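Local coordinates for protein multicopper oxidase (PDB 6VOW) that probably oxidises phenolic, lignin-related substrates at one copper centre and passes the electrons to a copper cluster that reduces oxygen to water, as laccases do, at residues A[136-141]-A[436-441]; A[259-264]-A[385-390]. One frame throughout, in Å; residues are numbered along the deposited sequence.

Interaction 1. Residues A[136-141]-A[436-441]; sequences HPHESS and MFHCHV. With CU (copper (II) ion), chain D; C2O (Cu-O-Cu linkage), chain B.
His136 and His138 face His438 and His440 across the Cu-O-Cu linkage, each segment supplying one ligand to each copper. This is the paired His-X-His and His-Cys-His arrangement of multicopper oxidases, in which two cupredoxin-like domains share a coupled copper cluster. Copper CU2 is held by His136 NE2 at 2.0 Å and His440 NE2 at 2.1 Å; copper CU3 takes His138 NE2 and His438 NE2, which approach from opposite directions. The bridging O1 lies at the edge of all four rings. His96 completes copper CU2 and His393 copper CU3. Histidine suits these places because NE2 can bind metal while ND1 remains available to hold the ring, as in His136 and His438. His136 NE2 and His440 NE2, both gripping CU2, lie 3.3 Å apart. In the second shell, His136 ND1 donates to Pro137 O at 2.6 Å, in its own ring plane, fixing its rotation. His438, with CG between backbone N and carbonyl carbon (chi1 75°), turns ND1 back to its own strand. Between His438 and His440 in sequence, Cys439 SG binds a separate, type 1 copper at 2.2 Å and accepts a hydrogen bond from Val441 N. His438 ND1 reaches Cys439 O at 2.6 Å from above the carbonyl plane.

Interaction 2. Residues A[259-264]-A[385-390]; sequences EYWLGP and QYQHPI. With CU (copper (II) ion), chain D.
Trp261 presents the CE3–CZ3 edge of its indole to the amide of Gln387, with CE3 and CZ3 each 3.5 Å from OE1. Its CG stands anti to the carbonyl carbon and beside the backbone N (chi1 -72°), which carries the indole toward Gln387. The two side chains cross at about a right angle, and the amide plane is turned 48° from the ring, so the meeting is one of edge with polar end rather than a stack. Gln387 leaves its backbone with CG between N and the carbonyl carbon (chi1 68°), then runs extended, a flexible chain long enough to carry its amide to the indole. On the far part of the ring, NE1 donates to Glu259 OE2 at 2.8 Å, nearly straight, and this bond fixes the indole's rotation. With an alanine here, Glu259 OE2 would probably lose its indole donor and a gap would open beside the Gln387 amide. Deeper in, two compact, rigid prolines meet at about a right angle, Pro264 CD lying 3.8 Å from Pro389 CG. Between Gln387 and Pro389, His388 points the other way and binds copper through ND1 at 2.0 Å. With Cys439 and His444 as the remaining ligands, this is the Cys-His-His site of a type 1 copper in a cupredoxin-like domain.

How the interactions relate
The centres of the two interactions lie 16 Å apart, and both reach one sheet, in which strands 433-439 and 388-392 are neighbours. Along the chain the order is 136-141, 259-264, 385-390 and 436-441, so interaction 2 falls wholly between the halves of interaction 1. They also touch directly: His440 N probably donates to Pro389 O at 2.6 Å, and Cys439 SG packs on Pro389 CD. One copper joins them, bound by Cys439 from interaction 1 and His388 from interaction 2. Since His438 and His440 flank Cys439 in sequence, the His438-Cys439-His440 run links this copper to the cluster, consistent with the electron route of multicopper oxidases.

Interaction 1. Residues A[136-141]-A[436-441]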
# COMPACT_ATOMS: atom_id res chain seq x y z
N HIS A 136 2.49 -6.30 -5.30
CA HIS A 136 2.29 -7.57 -4.63
C HIS A 136 1.39 -8.42 -5.47
O HIS A 136 0.83 -7.93 -6.40
CB HIS A 136 1.64 -7.33 -3.25
CG HIS A 136 0.32 -6.64 -3.34
ND1 HIS A 136 -0.85 -7.28 -3.70
CD2 HIS A 136 -0.00 -5.35 -3.13
CE1 HIS A 136 -1.84 -6.41 -3.70
NE2 HIS A 136 -1.35 -5.23 -3.33
N PRO A 137 1.28 -9.70 -5.16
CA PRO A 137 0.41 -10.56 -5.96
C PRO A 137 -0.97 -10.27 -5.70
O PRO A 137 -1.28 -9.61 -4.71
CB PRO A 137 0.73 -11.98 -5.46
CG PRO A 137 2.11 -11.85 -4.97
CD PRO A 137 2.20 -10.50 -4.35
N HIS A 138 -1.80 -10.74 -6.61
CA HIS A 138 -3.22 -10.74 -6.41
C HIS A 138 -3.82 -12.13 -6.61
O HIS A 138 -4.92 -12.27 -7.09
CB HIS A 138 -3.84 -9.75 -7.34
CG HIS A 138 -4.86 -8.95 -6.67
ND1 HIS A 138 -6.12 -9.44 -6.42
CD2 HIS A 138 -4.79 -7.75 -6.07
CE1 HIS A 138 -6.81 -8.54 -5.76
NE2 HIS A 138 -6.03 -7.50 -5.56
N GLU A 139 -3.06 -13.14 -6.21
CA GLU A 139 -3.37 -14.53 -6.40
C GLU A 139 -2.83 -15.17 -5.15
O GLU A 139 -1.70 -14.87 -4.80
CB GLU A 139 -2.65 -15.11 -7.64
CG GLU A 139 -2.87 -16.63 -7.86
CD GLU A 139 -3.88 -17.04 -8.94
OE1 GLU A 139 -3.69 -18.11 -9.59
OE2 GLU A 139 -4.88 -16.33 -9.15
N SER A 140 -3.59 -16.03 -4.48
CA SER A 140 -3.12 -16.71 -3.26
C SER A 140 -2.54 -15.68 -2.29
O SER A 140 -1.47 -15.84 -1.76
CB SER A 140 -2.02 -17.77 -3.60
OG SER A 140 -2.42 -18.66 -4.64
N SER A 141 -3.30 -14.64 -2.06
CA SER A 141 -2.77 -13.40 -1.60
C SER A 141 -2.25 -13.51 -0.20
O SER A 141 -1.09 -13.21 0.04
CB SER A 141 -3.81 -12.28 -1.77
OG SER A 141 -4.30 -12.15 -3.13
N MET A 436 -11.18 -4.24 -8.92
CA MET A 436 -11.38 -4.74 -7.56
C MET A 436 -11.44 -3.61 -6.54
O MET A 436 -10.71 -2.60 -6.58
CB MET A 436 -10.27 -5.71 -7.11
CG MET A 436 -10.05 -6.93 -8.01
SD MET A 436 -11.57 -7.87 -8.36
CE MET A 436 -12.34 -6.94 -9.71
N PHE A 437 -12.30 -3.88 -5.57
CA PHE A 437 -12.65 -2.97 -4.53
C PHE A 437 -12.77 -3.79 -3.27
O PHE A 437 -13.62 -4.63 -3.17
CB PHE A 437 -13.95 -2.36 -4.87
CG PHE A 437 -14.44 -1.37 -3.90
CD1 PHE A 437 -13.62 -0.39 -3.40
CD2 PHE A 437 -15.79 -1.36 -3.56
CE1 PHE A 437 -14.11 0.56 -2.53
CE2 PHE A 437 -16.30 -0.39 -2.71
CZ PHE A 437 -15.45 0.57 -2.19
N HIS A 438 -11.81 -3.61 -2.39
CA HIS A 438 -11.69 -4.55 -1.32
C HIS A 438 -10.95 -4.01 -0.07
O HIS A 438 -10.19 -3.00 -0.09
CB HIS A 438 -11.09 -5.85 -1.86
CG HIS A 438 -9.63 -5.74 -2.14
ND1 HIS A 438 -8.69 -5.80 -1.14
CD2 HIS A 438 -8.96 -5.43 -3.27
CE1 HIS A 438 -7.50 -5.60 -1.65
NE2 HIS A 438 -7.64 -5.38 -2.93
N CYS A 439 -11.19 -4.71 1.05
CA CYS A 439 -10.47 -4.40 2.25
C CYS A 439 -9.09 -4.96 2.00
O CYS A 439 -8.93 -6.07 1.42
CB CYS A 439 -11.07 -5.06 3.48
SG CYS A 439 -9.91 -4.95 4.87
N HIS A 440 -8.08 -4.20 2.40
CA HIS A 440 -6.68 -4.64 2.18
C HIS A 440 -6.02 -5.42 3.36
O HIS A 440 -4.77 -5.63 3.44
CB HIS A 440 -5.86 -3.45 1.69
CG HIS A 440 -4.84 -3.84 0.65
ND1 HIS A 440 -3.73 -4.59 0.97
CD2 HIS A 440 -4.82 -3.68 -0.70
CE1 HIS A 440 -3.06 -4.86 -0.13
NE2 HIS A 440 -3.68 -4.30 -1.16
N VAL A 441 -6.88 -5.88 4.29
CA VAL A 441 -6.50 -6.83 5.33
C VAL A 441 -6.78 -8.06 4.54
O VAL A 441 -7.95 -8.30 4.10
CB VAL A 441 -7.38 -6.74 6.60
CG1 VAL A 441 -7.16 -7.93 7.49
CG2 VAL A 441 -7.02 -5.48 7.41
CU CU D . -11.24 -5.47 6.56
CU2 C2O B . -2.56 -3.72 -2.79
CU3 C2O B . -6.33 -5.48 -4.75
O1 C2O B . -4.54 -4.51 -3.67

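Interaction 2. Residues A[259-264]-A[385-390]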
# COMPACT_ATOMS: atom_id res chain seq x y z
N GLU A 259 0.00 10.77 16.11
CA GLU A 259 0.18 9.49 15.47
C GLU A 259 -0.38 9.50 14.09
O GLU A 259 -1.20 10.34 13.73
CB GLU A 259 -0.38 8.33 16.33
CG GLU A 259 -1.79 8.55 16.83
CD GLU A 259 -2.29 7.38 17.66
OE1 GLU A 259 -1.49 6.59 18.24
OE2 GLU A 259 -3.53 7.26 17.71
N TYR A 260 0.12 8.63 13.25
CA TYR A 260 -0.56 8.45 11.98
C TYR A 260 -0.89 6.96 11.85
O TYR A 260 -0.01 6.13 12.04
CB TYR A 260 0.31 8.95 10.84
CG TYR A 260 -0.42 8.85 9.54
CD1 TYR A 260 -0.40 7.67 8.81
CD2 TYR A 260 -1.14 9.94 9.03
CE1 TYR A 260 -1.06 7.56 7.60
CE2 TYR A 260 -1.78 9.83 7.85
CZ TYR A 260 -1.72 8.62 7.13
OH TYR A 260 -2.42 8.49 5.94
N TRP A 261 -2.12 6.63 11.54
CA TRP A 261 -2.56 5.22 11.43
C TRP A 261 -2.31 4.74 10.02
O TRP A 261 -3.09 5.06 9.08
CB TRP A 261 -4.05 5.07 11.77
CG TRP A 261 -4.36 5.22 13.25
CD1 TRP A 261 -3.86 6.17 14.08
CD2 TRP A 261 -5.22 4.41 14.04
NE1 TRP A 261 -4.36 6.02 15.32
CE2 TRP A 261 -5.19 4.94 15.34
CE3 TRP A 261 -5.98 3.28 13.79
CZ2 TRP A 261 -5.94 4.40 16.39
CZ3 TRP A 261 -6.72 2.73 14.82
CH2 TRP A 261 -6.69 3.29 16.11
N LEU A 262 -1.23 4.02 9.85
CA LEU A 262 -0.80 3.53 8.57
C LEU A 262 -1.38 2.16 8.46
O LEU A 262 -0.82 1.19 8.99
CB LEU A 262 0.76 3.39 8.50
CG LEU A 262 1.36 3.22 7.08
CD1 LEU A 262 1.06 4.48 6.38
CD2 LEU A 262 2.87 3.13 7.10
N GLY A 263 -2.50 2.08 7.80
CA GLY A 263 -3.08 0.79 7.47
C GLY A 263 -2.34 -0.04 6.44
O GLY A 263 -1.49 0.44 5.73
N PRO A 264 -2.72 -1.31 6.33
CA PRO A 264 -2.05 -2.17 5.32
C PRO A 264 -2.22 -1.58 3.93
O PRO A 264 -3.35 -1.07 3.55
CB PRO A 264 -2.74 -3.52 5.49
CG PRO A 264 -3.43 -3.47 6.84
CD PRO A 264 -3.75 -2.04 7.10
N GLN A 385 -17.52 -3.32 14.20
CA GLN A 385 -16.57 -2.82 15.16
C GLN A 385 -15.15 -3.17 14.74
O GLN A 385 -14.23 -3.26 15.58
CB GLN A 385 -16.92 -3.34 16.57
CG GLN A 385 -17.89 -2.46 17.36
CD GLN A 385 -17.67 -0.94 17.17
OE1 GLN A 385 -17.00 -0.25 17.97
NE2 GLN A 385 -18.22 -0.43 16.07
N TYR A 386 -14.94 -3.28 13.43
CA TYR A 386 -13.67 -3.71 12.89
C TYR A 386 -13.22 -2.76 11.79
O TYR A 386 -14.02 -2.39 10.94
CB TYR A 386 -13.85 -5.14 12.46
CG TYR A 386 -13.98 -5.99 13.71
CD1 TYR A 386 -12.90 -6.12 14.58
CD2 TYR A 386 -15.19 -6.58 14.07
CE1 TYR A 386 -13.00 -6.83 15.76
CE2 TYR A 386 -15.30 -7.30 15.25
CZ TYR A 386 -14.20 -7.43 16.07
OH TYR A 386 -14.20 -8.14 17.22
N GLN A 387 -11.98 -2.27 11.87
CA GLN A 387 -11.57 -1.29 10.82
C GLN A 387 -11.22 -1.98 9.53
O GLN A 387 -10.76 -3.13 9.55
CB GLN A 387 -10.46 -0.35 11.26
CG GLN A 387 -9.08 -0.90 11.51
CD GLN A 387 -8.27 0.11 12.32
OE1 GLN A 387 -8.17 1.31 11.97
NE2 GLN A 387 -7.76 -0.35 13.47
N HIS A 388 -11.47 -1.33 8.39
CA HIS A 388 -11.11 -1.96 7.13
C HIS A 388 -10.34 -0.94 6.28
O HIS A 388 -10.86 0.14 6.04
CB HIS A 388 -12.40 -2.31 6.43
CG HIS A 388 -13.23 -3.31 7.16
ND1 HIS A 388 -12.75 -4.54 7.54
CD2 HIS A 388 -14.51 -3.25 7.58
CE1 HIS A 388 -13.70 -5.20 8.18
NE2 HIS A 388 -14.79 -4.45 8.20
N PRO A 389 -9.12 -1.26 5.82
CA PRO A 389 -8.44 -0.35 4.82
C PRO A 389 -8.96 -0.66 3.43
O PRO A 389 -8.61 -1.69 2.79
CB PRO A 389 -6.96 -0.73 4.97
CG PRO A 389 -7.06 -2.20 5.32
CD PRO A 389 -8.19 -2.25 6.32
N ILE A 390 -9.88 0.19 3.02
CA ILE A 390 -10.65 -0.11 1.87
C ILE A 390 -9.96 0.48 0.71
O ILE A 390 -9.75 1.71 0.64
CB ILE A 390 -12.02 0.49 1.93
CG1 ILE A 390 -12.82 -0.10 3.14
CG2 ILE A 390 -12.72 0.26 0.57
CD1 ILE A 390 -13.35 -1.48 2.99
CU CU D . -11.24 -5.47 6.56